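Local coordinates for alkaline phosphatase (Antarctic bacterium, PDB 2W5V), which probably hydrolyses phosphate monoesters, as alkaline phosphatases do, using zinc and magnesium ions bound at its active site, at residues F54-G59 / I328-S333; P61-F66 / V296-D301; S132-T137 / E153-M158; Q240-D245 / F249-E254; E352-I357 / L368-W373. The protein carries 1 engineered substitution. All blocks are in the same frame, centred on the assembly; numbering follows the deposited sequence.

Contact 1 of 5, residues F54-G59 / I328-S333; sequences FYFKSG and IGPTFS. Unlike the reference sequence in segment 54-59: Ser58 (reference Glu).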
# COMPACT_ATOMS: atom_id res chain seq x y z
N PHE B 54 11.41 0.47 -7.28
CA PHE B 54 11.48 -0.86 -7.89
C PHE B 54 11.66 -0.77 -9.40
O PHE B 54 11.86 -1.79 -10.06
CB PHE B 54 10.22 -1.68 -7.56
CG PHE B 54 10.16 -2.14 -6.13
CD1 PHE B 54 9.80 -1.26 -5.12
CD2 PHE B 54 10.46 -3.45 -5.79
CE1 PHE B 54 9.75 -1.67 -3.80
CE2 PHE B 54 10.41 -3.86 -4.47
CZ PHE B 54 10.06 -2.98 -3.48
N TYR B 55 11.60 0.45 -9.94
CA TYR B 55 11.72 0.65 -11.39
C TYR B 55 12.78 1.67 -11.78
O TYR B 55 13.32 1.62 -12.89
CB TYR B 55 10.38 1.09 -11.97
CG TYR B 55 9.30 0.04 -11.87
CD1 TYR B 55 8.47 -0.02 -10.77
CD2 TYR B 55 9.13 -0.91 -12.88
CE1 TYR B 55 7.48 -0.97 -10.66
CE2 TYR B 55 8.14 -1.88 -12.78
CZ TYR B 55 7.32 -1.91 -11.66
OH TYR B 55 6.33 -2.86 -11.53
N PHE B 56 13.06 2.61 -10.88
CA PHE B 56 13.95 3.71 -11.21
C PHE B 56 15.19 3.79 -10.33
O PHE B 56 15.85 4.82 -10.27
CB PHE B 56 13.18 5.04 -11.17
CG PHE B 56 12.12 5.13 -12.22
CD1 PHE B 56 10.80 4.88 -11.92
CD2 PHE B 56 12.45 5.47 -13.53
CE1 PHE B 56 9.82 4.96 -12.88
CE2 PHE B 56 11.47 5.56 -14.50
CZ PHE B 56 10.15 5.30 -14.17
N LYS B 57 15.49 2.70 -9.64
CA LYS B 57 16.70 2.64 -8.84
C LYS B 57 17.58 1.49 -9.31
O LYS B 57 17.08 0.43 -9.67
CB LYS B 57 16.37 2.46 -7.36
CG LYS B 57 17.57 2.68 -6.47
CD LYS B 57 17.23 2.57 -4.99
CE LYS B 57 18.39 3.10 -4.16
NZ LYS B 57 18.28 2.76 -2.71
N SER B 58 18.89 1.71 -9.33
CA SER B 58 19.83 0.63 -9.61
C SER B 58 19.84 -0.34 -8.43
O SER B 58 19.98 0.06 -7.28
CB SER B 58 21.23 1.19 -9.87
OG SER B 58 22.20 0.16 -9.86
N GLY B 59 19.68 -1.63 -8.72
CA GLY B 59 19.67 -2.63 -7.67
C GLY B 59 18.35 -2.72 -6.93
O GLY B 59 17.43 -1.93 -7.18
N ILE B 328 7.17 2.87 -18.28
CA ILE B 328 6.44 3.74 -17.36
C ILE B 328 6.69 5.22 -17.64
O ILE B 328 7.84 5.63 -17.84
CB ILE B 328 6.84 3.44 -15.90
CG1 ILE B 328 6.33 2.07 -15.48
CG2 ILE B 328 6.32 4.53 -14.97
CD1 ILE B 328 6.98 1.54 -14.20
N GLY B 329 5.62 6.01 -17.65
CA GLY B 329 5.72 7.46 -17.69
C GLY B 329 4.94 8.05 -16.51
O GLY B 329 3.72 8.13 -16.56
N PRO B 330 5.66 8.45 -15.45
CA PRO B 330 4.99 8.95 -14.24
C PRO B 330 4.04 10.12 -14.52
O PRO B 330 4.37 10.99 -15.32
CB PRO B 330 6.16 9.41 -13.36
CG PRO B 330 7.31 8.58 -13.81
CD PRO B 330 7.12 8.41 -15.30
N THR B 331 2.87 10.10 -13.90
CA THR B 331 1.89 11.18 -14.01
C THR B 331 1.47 11.64 -12.62
O THR B 331 1.74 10.97 -11.62
CB THR B 331 0.63 10.74 -14.80
OG1 THR B 331 0.05 9.59 -14.17
CG2 THR B 331 0.98 10.40 -16.24
N PHE B 332 0.80 12.79 -12.56
CA PHE B 332 0.32 13.36 -11.30
C PHE B 332 -1.10 13.85 -11.53
O PHE B 332 -1.49 14.12 -12.67
CB PHE B 332 1.16 14.57 -10.91
CG PHE B 332 2.60 14.27 -10.60
CD1 PHE B 332 2.99 13.99 -9.30
CD2 PHE B 332 3.56 14.31 -11.59
CE1 PHE B 332 4.31 13.74 -8.99
CE2 PHE B 332 4.89 14.04 -11.29
CZ PHE B 332 5.26 13.77 -9.99
N SER B 333 -1.87 14.01 -10.46
CA SER B 333 -3.23 14.50 -10.60
C SER B 333 -3.57 15.66 -9.67
O SER B 333 -4.66 16.21 -9.75
CB SER B 333 -4.24 13.37 -10.38
OG SER B 333 -4.25 12.96 -9.02
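Ile328 CD1 settles over one face of the Tyr55 ring, and this methyl-on-ring meeting is the tight part of the contact. The methyl stands 3.7 Å from the centroid of the Tyr55 ring and 20° off the ring normal, which is CH-pi geometry. It is displaced toward the rim, where Ile328 CD1 approaches Tyr55 CD2 to 3.5 Å. With CG1 turned beside the backbone N (chi1 -69°), Ile328 sends CD1 to the tyrosine and presents its other branch, CG2, to Phe56. That second half is looser. Ile328 CG2 lies at the edge of the Phe56 ring, near its plane, 4.0 Å from Phe56 CZ, while Pro330 CG approaches Phe56 CZ only to 4.4 Å. Ile328 is buried, whereas Phe56 and Pro330 remain partly exposed, and no hydrogen bond crosses between the segments. Replacing Tyr55 by an alanine would remove the whole ring and is likely to leave Ile328 CD1 without its aromatic face and Ser75 of the second subunit without the hydroxyl it bonds. Lys73 of that subunit makes a cation-pi contact with Tyr55, and its Ala339 packs on both Tyr55 and Ile328, placing the contact at the dimer interface. Within the chain, the loop between helix 47-52 and strand 68-73 thus meets the one between strands 321-324 and 337-338, with Phe56 and Pro330 both resting on helix 267-291.

Contact 2 of 5, residues P61-F66 / V296-D301; sequences PNYTQF and VIVTSD. With ZN (zinc ion), chain H.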
# COMPACT_ATOMS: atom_id res chain seq x y z
N PRO B 61 15.58 -2.42 -3.97
CA PRO B 61 15.31 -1.46 -2.89
C PRO B 61 15.44 -2.11 -1.52
O PRO B 61 15.11 -3.28 -1.35
CB PRO B 61 13.85 -1.08 -3.12
CG PRO B 61 13.54 -1.46 -4.51
CD PRO B 61 14.41 -2.62 -4.83
N ASN B 62 15.90 -1.34 -0.54
CA ASN B 62 15.99 -1.84 0.82
C ASN B 62 14.61 -2.12 1.41
O ASN B 62 14.46 -2.89 2.36
CB ASN B 62 16.82 -0.88 1.68
CG ASN B 62 18.28 -0.90 1.30
OD1 ASN B 62 18.93 -1.95 1.38
ND2 ASN B 62 18.81 0.24 0.86
N TYR B 63 13.58 -1.50 0.83
CA TYR B 63 12.21 -1.87 1.19
C TYR B 63 12.00 -3.39 1.22
O TYR B 63 11.25 -3.90 2.05
CB TYR B 63 11.20 -1.24 0.23
CG TYR B 63 10.91 0.22 0.48
CD1 TYR B 63 11.42 1.20 -0.36
CD2 TYR B 63 10.15 0.62 1.57
CE1 TYR B 63 11.17 2.55 -0.12
CE2 TYR B 63 9.89 1.97 1.82
CZ TYR B 63 10.40 2.93 0.97
OH TYR B 63 10.14 4.27 1.21
N THR B 64 12.65 -4.13 0.31
CA THR B 64 12.39 -5.56 0.19
C THR B 64 12.87 -6.38 1.40
O THR B 64 12.53 -7.56 1.52
CB THR B 64 12.99 -6.17 -1.09
OG1 THR B 64 14.42 -6.02 -1.06
CG2 THR B 64 12.42 -5.50 -2.32
N GLN B 65 13.66 -5.77 2.26
CA GLN B 65 14.10 -6.44 3.48
C GLN B 65 12.98 -6.61 4.50
O GLN B 65 13.09 -7.41 5.42
CB GLN B 65 15.27 -5.69 4.13
CG GLN B 65 16.52 -5.63 3.29
CD GLN B 65 17.70 -5.02 4.03
OE1 GLN B 65 18.07 -5.48 5.11
NE2 GLN B 65 18.30 -3.99 3.44
N PHE B 66 11.89 -5.85 4.36
CA PHE B 66 10.83 -5.87 5.37
C PHE B 66 9.83 -7.00 5.17
O PHE B 66 9.44 -7.30 4.04
CB PHE B 66 10.06 -4.54 5.39
CG PHE B 66 10.85 -3.39 5.95
CD1 PHE B 66 11.45 -2.46 5.11
CD2 PHE B 66 10.97 -3.22 7.33
CE1 PHE B 66 12.16 -1.40 5.63
CE2 PHE B 66 11.69 -2.15 7.85
CZ PHE B 66 12.28 -1.25 7.00
N VAL B 296 13.42 -0.83 13.69
CA VAL B 296 13.39 0.17 12.63
C VAL B 296 11.99 0.25 12.07
O VAL B 296 11.43 -0.75 11.63
CB VAL B 296 14.35 -0.20 11.50
CG1 VAL B 296 14.27 0.84 10.40
CG2 VAL B 296 15.78 -0.34 12.01
N ILE B 297 11.42 1.45 12.09
CA ILE B 297 10.09 1.70 11.56
C ILE B 297 10.19 2.70 10.42
O ILE B 297 10.83 3.74 10.55
CB ILE B 297 9.16 2.31 12.62
CG1 ILE B 297 9.05 1.38 13.84
CG2 ILE B 297 7.78 2.58 12.02
CD1 ILE B 297 8.67 2.11 15.11
N VAL B 298 9.57 2.37 9.29
CA VAL B 298 9.55 3.25 8.13
C VAL B 298 8.11 3.54 7.73
O VAL B 298 7.31 2.61 7.53
CB VAL B 298 10.25 2.60 6.91
CG1 VAL B 298 10.11 3.51 5.69
CG2 VAL B 298 11.73 2.32 7.20
N THR B 299 7.77 4.81 7.61
CA THR B 299 6.43 5.16 7.15
C THR B 299 6.44 6.55 6.54
O THR B 299 7.49 7.16 6.43
CB THR B 299 5.39 5.07 8.30
OG1 THR B 299 4.06 5.09 7.75
CG2 THR B 299 5.54 6.24 9.27
N SER B 300 5.27 7.04 6.16
CA SER B 300 5.13 8.40 5.63
C SER B 300 4.02 9.11 6.39
O SER B 300 3.21 8.47 7.06
CB SER B 300 4.77 8.37 4.14
OG SER B 300 5.57 7.44 3.43
N ASP B 301 3.95 10.43 6.25
CA ASP B 301 2.90 11.18 6.93
C ASP B 301 1.62 11.25 6.10
O ASP B 301 0.54 11.37 6.65
CB ASP B 301 3.40 12.58 7.36
CG ASP B 301 3.94 13.41 6.19
OD1 ASP B 301 4.26 12.83 5.13
OD2 ASP B 301 4.04 14.66 6.35
ZN ZN H . 4.16 15.90 4.76
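Pro61 O, at the start of the turn that carries Tyr63 and Phe66 to Val298, is gripped twice by one residue. Thr64 OG1 donates to Pro61 O at 2.8 Å, almost along the C=O axis (C=O...donor angle 177°), while Thr64 N reaches Pro61 O at 3.1 Å. The bonds from Gln65 N to Asn62 O and from Phe66 N to Tyr63 O repeat the same three-residue step, the evidence for a 3-10 segment at 62-65. The side chains that meet across the contact are apolar and buried, and no hydrogen bond crosses it. With CG1 anti to the backbone N (chi1 176°), Val298 divides its two methyls between the rings: CG2 comes within 3.6 Å of Phe66 CZ, and CG1 within 4.2 Å of Tyr63 CE2. The Tyr63 and Phe66 side chains each cross that of Val298 at about a right angle. Phe66 also brings its edge to the strand backbone, Val296 O lying near the ring plane 4.0 Å from Phe66 CE2. Strand 294-299 runs through the large mixed sheet of the alkaline phosphatase fold, and the 3-10 turn covers part of one face of it, with Tyr63 also touching Phe277 and Ile281 of helix 267-291. Farther along the segment, Asp301 OD2 binds zinc at 2.0 Å. Asp43 and His302 bind the same ion, and Gly44 N donates to Asp301 OD1.

Contact 3 of 5, residues S132-T137 / E153-M158; sequences SITDAT and EIAMDM. Engineered in segment 132-137: Asp135 (natural residue His). With MG (magnesium ion), chain I.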
# COMPACT_ATOMS: atom_id res chain seq x y z
N SER B 132 14.74 22.29 6.47
CA SER B 132 15.18 23.01 7.66
C SER B 132 14.87 22.15 8.87
O SER B 132 13.88 21.40 8.88
CB SER B 132 14.46 24.36 7.77
OG SER B 132 14.60 24.90 9.07
N ILE B 133 15.68 22.25 9.92
CA ILE B 133 15.39 21.49 11.13
C ILE B 133 14.13 22.02 11.82
O ILE B 133 13.59 21.39 12.73
CB ILE B 133 16.59 21.48 12.10
CG1 ILE B 133 16.48 20.28 13.05
CG2 ILE B 133 16.72 22.80 12.84
CD1 ILE B 133 16.75 18.93 12.37
N THR B 134 13.65 23.17 11.36
CA THR B 134 12.49 23.81 11.98
C THR B 134 11.22 23.51 11.20
O THR B 134 10.14 23.99 11.55
CB THR B 134 12.64 25.34 12.03
OG1 THR B 134 12.74 25.86 10.70
CG2 THR B 134 13.88 25.74 12.83
N ASP B 135 11.36 22.73 10.13
CA ASP B 135 10.20 22.34 9.32
C ASP B 135 9.27 21.43 10.11
O ASP B 135 9.65 20.87 11.13
CB ASP B 135 10.64 21.66 8.01
CG ASP B 135 9.53 21.66 6.96
OD1 ASP B 135 8.78 22.66 6.89
OD2 ASP B 135 9.41 20.66 6.21
N ALA B 136 8.04 21.29 9.62
CA ALA B 136 6.97 20.67 10.41
C ALA B 136 7.33 19.28 10.96
O ALA B 136 7.04 18.99 12.12
CB ALA B 136 5.67 20.60 9.59
N THR B 137 7.95 18.43 10.14
CA THR B 137 8.22 17.06 10.57
C THR B 137 9.22 16.95 11.74
O THR B 137 8.88 16.39 12.79
CB THR B 137 8.65 16.16 9.38
OG1 THR B 137 7.78 16.39 8.28
CG2 THR B 137 8.58 14.69 9.77
N GLU B 153 10.05 30.66 16.52
CA GLU B 153 9.67 30.14 17.83
C GLU B 153 10.13 28.69 17.98
O GLU B 153 10.62 28.28 19.04
CB GLU B 153 8.15 30.21 18.01
CG GLU B 153 7.65 29.65 19.34
CD GLU B 153 6.13 29.76 19.50
OE1 GLU B 153 5.58 30.86 19.25
OE2 GLU B 153 5.49 28.76 19.90
N ILE B 154 9.96 27.91 16.92
CA ILE B 154 10.38 26.51 16.93
C ILE B 154 11.89 26.39 17.14
O ILE B 154 12.35 25.54 17.91
CB ILE B 154 9.94 25.80 15.63
CG1 ILE B 154 8.44 25.52 15.71
CG2 ILE B 154 10.73 24.51 15.43
CD1 ILE B 154 7.79 25.19 14.38
N ALA B 155 12.66 27.24 16.47
CA ALA B 155 14.10 27.26 16.68
C ALA B 155 14.45 27.54 18.14
O ALA B 155 15.30 26.86 18.73
CB ALA B 155 14.75 28.30 15.78
N MET B 156 13.80 28.53 18.74
CA MET B 156 14.01 28.80 20.15
C MET B 156 13.62 27.60 21.02
O MET B 156 14.28 27.33 22.03
CB MET B 156 13.23 30.04 20.60
CG MET B 156 13.46 30.41 22.05
SD MET B 156 15.10 31.13 22.30
CE MET B 156 14.95 32.63 21.34
N ASP B 157 12.56 26.89 20.64
CA ASP B 157 12.14 25.68 21.36
C ASP B 157 13.24 24.61 21.36
O ASP B 157 13.37 23.85 22.33
CB ASP B 157 10.87 25.08 20.75
CG ASP B 157 9.62 25.90 21.06
OD1 ASP B 157 9.66 26.76 21.98
OD2 ASP B 157 8.59 25.68 20.39
N MET B 158 14.02 24.55 20.29
CA MET B 158 15.12 23.60 20.21
C MET B 158 16.05 23.77 21.41
O MET B 158 16.52 22.79 21.99
CB MET B 158 15.91 23.78 18.90
CG MET B 158 17.19 22.94 18.80
SD MET B 158 16.83 21.18 18.60
CE MET B 158 16.45 21.12 16.85
MG MG I . 8.33 17.08 6.27
O HOH W 1 9.90 18.39 7.30
O HOH W 2 7.03 18.98 6.28
O HOH W 3 8.93 17.61 4.22
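Thr134 meets helix 151-158 through two of its residues, Ile154 and Ala155. Ile154 CG2 lies 4.0 Å from Thr134 CB, with Ile154 CD1 against Thr134 O, and Thr134 CG2 faces Ala155 CB at 4.0 Å. Next to it, Met158, bent at chi2 and chi3, brings CE to 3.9 Å from Ile133 CG1, the two side chains crossing at about a right angle. In the next shell, Ser132 OG donates to Thr134 OG1 at 2.7 Å, and this hydroxyl is also bonded to Glu151. A glycine in place of Thr134 would probably open a gap beside Ala155 CB and leave Ser132 OG and Glu151 without their shared partner. A type I turn from Ser132 to Asp135, closed by Asp135 N to Ser132 O, leads into helix 136-139. The engineered Asp135 stays in the second sphere, its OD2 accepting from water 1 at 2.6 Å, whereas Thr137 OG1 binds magnesium directly at 2.2 Å. Together with Asp43, Glu254 and three waters this forms the third metal site of alkaline phosphatases.

Contact 4 of 5, residues Q240-D245 / F249-E254; sequences QFLSKD and FFIMSE. With MG (magnesium ion), chain I.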
# COMPACT_ATOMS: atom_id res chain seq x y z
N GLN B 240 25.91 6.36 15.99
CA GLN B 240 27.16 6.22 16.73
C GLN B 240 27.20 7.17 17.91
O GLN B 240 27.64 6.80 19.00
CB GLN B 240 28.36 6.47 15.83
CG GLN B 240 28.40 5.61 14.59
CD GLN B 240 29.64 5.89 13.77
OE1 GLN B 240 30.74 5.48 14.13
NE2 GLN B 240 29.46 6.59 12.65
N PHE B 241 26.76 8.40 17.70
CA PHE B 241 26.86 9.39 18.77
C PHE B 241 25.92 9.05 19.92
O PHE B 241 26.29 9.18 21.09
CB PHE B 241 26.53 10.79 18.26
CG PHE B 241 26.63 11.86 19.32
CD1 PHE B 241 27.86 12.39 19.66
CD2 PHE B 241 25.50 12.32 19.97
CE1 PHE B 241 27.97 13.36 20.63
CE2 PHE B 241 25.60 13.31 20.94
CZ PHE B 241 26.84 13.82 21.28
N LEU B 242 24.71 8.63 19.58
CA LEU B 242 23.68 8.40 20.59
C LEU B 242 23.88 7.08 21.34
O LEU B 242 23.33 6.90 22.42
CB LEU B 242 22.28 8.47 19.97
CG LEU B 242 21.92 9.87 19.48
CD1 LEU B 242 20.58 9.85 18.76
CD2 LEU B 242 21.91 10.87 20.64
N SER B 243 24.67 6.17 20.77
CA SER B 243 24.90 4.89 21.42
C SER B 243 26.18 4.88 22.24
O SER B 243 26.58 3.84 22.76
CB SER B 243 24.86 3.73 20.42
OG SER B 243 25.80 3.90 19.38
N LYS B 244 26.83 6.03 22.36
CA LYS B 244 27.96 6.18 23.27
C LYS B 244 27.61 5.62 24.64
O LYS B 244 26.47 5.75 25.11
CB LYS B 244 28.31 7.66 23.45
CG LYS B 244 29.20 8.24 22.37
CD LYS B 244 29.15 9.76 22.40
CE LYS B 244 29.44 10.32 23.78
NZ LYS B 244 29.35 11.80 23.80
N ASP B 245 28.59 5.00 25.29
CA ASP B 245 28.44 4.56 26.67
C ASP B 245 27.32 3.54 26.82
O ASP B 245 26.67 3.48 27.87
CB ASP B 245 28.19 5.76 27.59
CG ASP B 245 29.28 6.82 27.48
OD1 ASP B 245 28.97 8.01 27.66
OD2 ASP B 245 30.45 6.45 27.22
N PHE B 249 18.85 4.52 22.44
CA PHE B 249 18.57 5.73 21.68
C PHE B 249 17.27 5.67 20.89
O PHE B 249 16.75 4.60 20.58
CB PHE B 249 19.75 6.07 20.75
CG PHE B 249 19.99 5.04 19.65
CD1 PHE B 249 19.24 5.06 18.48
CD2 PHE B 249 21.00 4.09 19.78
CE1 PHE B 249 19.47 4.14 17.46
CE2 PHE B 249 21.24 3.16 18.77
CZ PHE B 249 20.47 3.19 17.61
N PHE B 250 16.75 6.86 20.59
CA PHE B 250 15.65 7.03 19.67
C PHE B 250 16.08 8.05 18.61
O PHE B 250 16.60 9.11 18.95
CB PHE B 250 14.40 7.54 20.40
CG PHE B 250 13.30 7.95 19.47
CD1 PHE B 250 12.36 7.03 19.03
CD2 PHE B 250 13.23 9.26 19.01
CE1 PHE B 250 11.36 7.40 18.16
CE2 PHE B 250 12.23 9.64 18.14
CZ PHE B 250 11.29 8.71 17.71
N ILE B 251 15.87 7.73 17.34
CA ILE B 251 16.19 8.64 16.24
C ILE B 251 15.01 8.74 15.29
O ILE B 251 14.38 7.72 14.98
CB ILE B 251 17.42 8.14 15.43
CG1 ILE B 251 18.68 8.18 16.27
CG2 ILE B 251 17.62 8.94 14.15
CD1 ILE B 251 19.83 7.33 15.71
N MET B 252 14.69 9.95 14.84
CA MET B 252 13.79 10.15 13.72
C MET B 252 14.61 10.81 12.61
O MET B 252 15.19 11.87 12.82
CB MET B 252 12.61 11.07 14.09
CG MET B 252 11.51 11.13 13.03
SD MET B 252 11.90 12.12 11.56
CE MET B 252 11.96 13.77 12.29
N SER B 253 14.68 10.15 11.45
CA SER B 253 15.31 10.72 10.26
C SER B 253 14.28 10.88 9.15
O SER B 253 13.50 9.97 8.87
CB SER B 253 16.44 9.81 9.75
OG SER B 253 17.43 9.64 10.74
N GLU B 254 14.29 12.04 8.49
CA GLU B 254 13.26 12.33 7.51
C GLU B 254 13.84 12.54 6.12
O GLU B 254 14.76 13.34 5.94
CB GLU B 254 12.47 13.57 7.90
CG GLU B 254 11.35 13.87 6.92
CD GLU B 254 10.83 15.28 7.00
OE1 GLU B 254 11.54 16.16 7.54
OE2 GLU B 254 9.72 15.52 6.51
MG MG I . 8.33 17.08 6.27
O HOH W 1 9.90 18.39 7.30
O HOH W 3 8.93 17.61 4.22
O HOH W 2 7.03 18.98 6.28
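Leu242, in the last turn of helix 230-242, can be followed atom by atom onto the strand 249-255. Its CB abuts Phe249 CB at 3.6 Å. CG lies anti to the carbonyl carbon (chi1 -67°), and with the second torsion extended (chi2 174°) the CD1 branch is carried along the strand past Phe249. There Leu242 CD1 presses on Ile251 CG1 at 3.5 Å, and it passes Phe250 O at 4.1 Å. The leucine therefore touches the side chains of Phe249 and Ile251, alternate residues on one face of the strand, while the CB of Phe250 points away from the helix. Such a helix-loop-strand joint, with only three residues between the segments, is a building unit of the alpha/beta fold of this family: the helix packs against the parallel part of the central sheet, and Leu242 also touches Lys124 of the adjoining strand. Ser243 extends the contact, its CB lying 3.9 Å from Phe249 CD2, while its hydroxyl bonds back to Ile239 O. At the far end of the strand segment, Glu254 OE2 binds magnesium at 2.1 Å. Water 1, itself a magnesium ligand, donates to Glu254 OE1 at 2.8 Å, and Ser256 OG bonds the same oxygen.

Contact 5 of 5, residues E352-I357 / L368-W373; sequences EEFIGI and LKVTKW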
# COMPACT_ATOMS: atom_id res chain seq x y z
N GLU B 352 6.40 -6.83 14.98
CA GLU B 352 5.11 -7.45 14.69
C GLU B 352 3.94 -6.59 15.19
O GLU B 352 2.82 -6.72 14.72
CB GLU B 352 5.02 -8.85 15.32
CG GLU B 352 6.00 -9.88 14.76
CD GLU B 352 7.44 -9.71 15.25
OE1 GLU B 352 7.70 -8.87 16.15
OE2 GLU B 352 8.32 -10.43 14.73
N GLU B 353 4.21 -5.72 16.16
CA GLU B 353 3.17 -4.85 16.70
C GLU B 353 2.61 -3.90 15.64
O GLU B 353 1.49 -3.39 15.78
CB GLU B 353 3.71 -4.05 17.88
CG GLU B 353 2.67 -3.18 18.57
CD GLU B 353 1.53 -3.99 19.17
OE1 GLU B 353 1.80 -5.09 19.68
OE2 GLU B 353 0.37 -3.52 19.12
N PHE B 354 3.37 -3.68 14.57
CA PHE B 354 3.00 -2.65 13.60
C PHE B 354 2.23 -3.14 12.37
O PHE B 354 2.04 -2.38 11.42
CB PHE B 354 4.25 -1.87 13.17
CG PHE B 354 4.88 -1.12 14.31
CD1 PHE B 354 5.71 -1.77 15.21
CD2 PHE B 354 4.61 0.23 14.51
CE1 PHE B 354 6.27 -1.09 16.28
CE2 PHE B 354 5.16 0.91 15.58
CZ PHE B 354 5.99 0.25 16.47
N ILE B 355 1.76 -4.39 12.38
CA ILE B 355 1.00 -4.92 11.24
C ILE B 355 -0.48 -4.55 11.35
O ILE B 355 -0.89 -3.86 12.27
CB ILE B 355 1.17 -6.44 11.09
CG1 ILE B 355 0.52 -7.19 12.27
CG2 ILE B 355 2.65 -6.81 10.95
CD1 ILE B 355 0.70 -8.71 12.18
N GLY B 356 -1.29 -4.98 10.39
CA GLY B 356 -2.69 -4.59 10.38
C GLY B 356 -2.91 -3.13 9.97
O GLY B 356 -2.01 -2.47 9.44
N ILE B 357 -4.11 -2.64 10.22
CA ILE B 357 -4.51 -1.31 9.77
C ILE B 357 -4.94 -0.50 10.98
O ILE B 357 -5.69 -0.99 11.82
CB ILE B 357 -5.68 -1.40 8.78
CG1 ILE B 357 -5.30 -2.30 7.59
CG2 ILE B 357 -6.10 0.00 8.30
CD1 ILE B 357 -6.39 -2.39 6.49
N LEU B 368 5.62 3.21 22.22
CA LEU B 368 5.58 3.19 23.68
C LEU B 368 5.36 1.76 24.19
O LEU B 368 6.06 1.28 25.09
CB LEU B 368 4.50 4.16 24.17
CG LEU B 368 4.51 4.66 25.60
CD1 LEU B 368 5.92 5.05 26.02
CD2 LEU B 368 3.55 5.85 25.72
N LYS B 369 4.40 1.05 23.59
CA LYS B 369 4.08 -0.31 24.02
C LYS B 369 5.26 -1.28 23.91
O LYS B 369 5.55 -2.01 24.86
CB LYS B 369 2.88 -0.86 23.24
CG LYS B 369 2.55 -2.29 23.59
CD LYS B 369 1.39 -2.83 22.77
CE LYS B 369 1.15 -4.31 23.09
NZ LYS B 369 -0.03 -4.85 22.36
N VAL B 370 5.94 -1.31 22.77
CA VAL B 370 6.99 -2.30 22.58
C VAL B 370 8.28 -1.99 23.36
O VAL B 370 8.97 -2.91 23.78
CB VAL B 370 7.30 -2.55 21.08
CG1 VAL B 370 6.03 -2.93 20.34
CG2 VAL B 370 7.95 -1.33 20.44
N THR B 371 8.58 -0.71 23.56
CA THR B 371 9.79 -0.33 24.30
C THR B 371 9.59 -0.47 25.81
O THR B 371 10.56 -0.57 26.55
CB THR B 371 10.17 1.12 24.07
OG1 THR B 371 9.11 1.97 24.54
CG2 THR B 371 10.48 1.38 22.59
N LYS B 372 8.34 -0.44 26.25
CA LYS B 372 8.01 -0.51 27.68
C LYS B 372 8.55 0.67 28.49
O LYS B 372 8.71 0.59 29.71
CB LYS B 372 8.44 -1.86 28.26
CG LYS B 372 7.86 -3.02 27.42
CD LYS B 372 8.16 -4.41 27.95
CE LYS B 372 7.53 -5.45 27.03
NZ LYS B 372 7.72 -6.84 27.51
N TRP B 373 8.80 1.79 27.81
CA TRP B 373 9.21 3.01 28.50
C TRP B 373 8.10 3.51 29.43
O TRP B 373 6.91 3.31 29.15
CB TRP B 373 9.57 4.11 27.49
CG TRP B 373 10.77 3.79 26.67
CD1 TRP B 373 11.80 2.95 27.00
CD2 TRP B 373 11.11 4.34 25.39
NE1 TRP B 373 12.74 2.94 26.01
CE2 TRP B 373 12.34 3.78 25.00
CE3 TRP B 373 10.48 5.25 24.54
CZ2 TRP B 373 12.96 4.10 23.79
CZ3 TRP B 373 11.10 5.56 23.33
CH2 TRP B 373 12.32 4.99 22.97
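The 3-10 turn holding Glu353 faces the last turns of helix 362-371, and the CA atoms of Glu353 and Val370 lie 7.5 Å apart. Val370 CG1 tucks against the base of the glutamate, 3.6 Å from Glu353 CB. Glu353 CG stands opposite the residue's own N (chi1 -176°) and the chain bends at chi2 (62°), turning the carboxylate from Val370 toward Lys369. The lysine comes extended across it, at about a right angle. Lys369 NZ is 3.3 Å from Glu353 OE1, a salt bridge whose hydrogen bond is weak. The charged pair lies toward solvent, Lys369 being exposed, whereas Val370 and Phe354 are buried. In the fold, the contact joins the approach to strand 356-359, an outermost strand of the central sheet within the chain, to the C-terminal helix. Phe354 fills the inner side, its CE1 4.5 Å from Val370 CG1, and it also packs on Leu295 of strand 294-299 and on Ile363 and Ile367 of the helix. After the helix, Trp373 N donates to Thr371 OG1 at 3.3 Å with an N-H...acceptor angle of 164°, an ST turn; Thr371 OG1 lies over one face of the Trp373 indole, offset toward its rim.

Along the chain, contact 1 encloses contact 2, which in turn encloses contacts 3 and 4 in series; contact 5 opens after all have closed. Contacts 2, 4 and 5 reach the central sheet, with centres about 16 Å apart for 2 and 5 and about 18 Å for 2 and 4. Phe54 touches Thr64 between contacts 1 and 2, Phe354 touches Ile297, and Trp373 touches Phe250. Contacts 3 and 4, about 19 Å apart between centres, share one magnesium ion and its three waters. Contacts 1, 2 and 5 touch the second subunit, and contact 2 combines that face with a zinc ligand. Contacts 1 and 3 lie on opposite sides of the chain's centre.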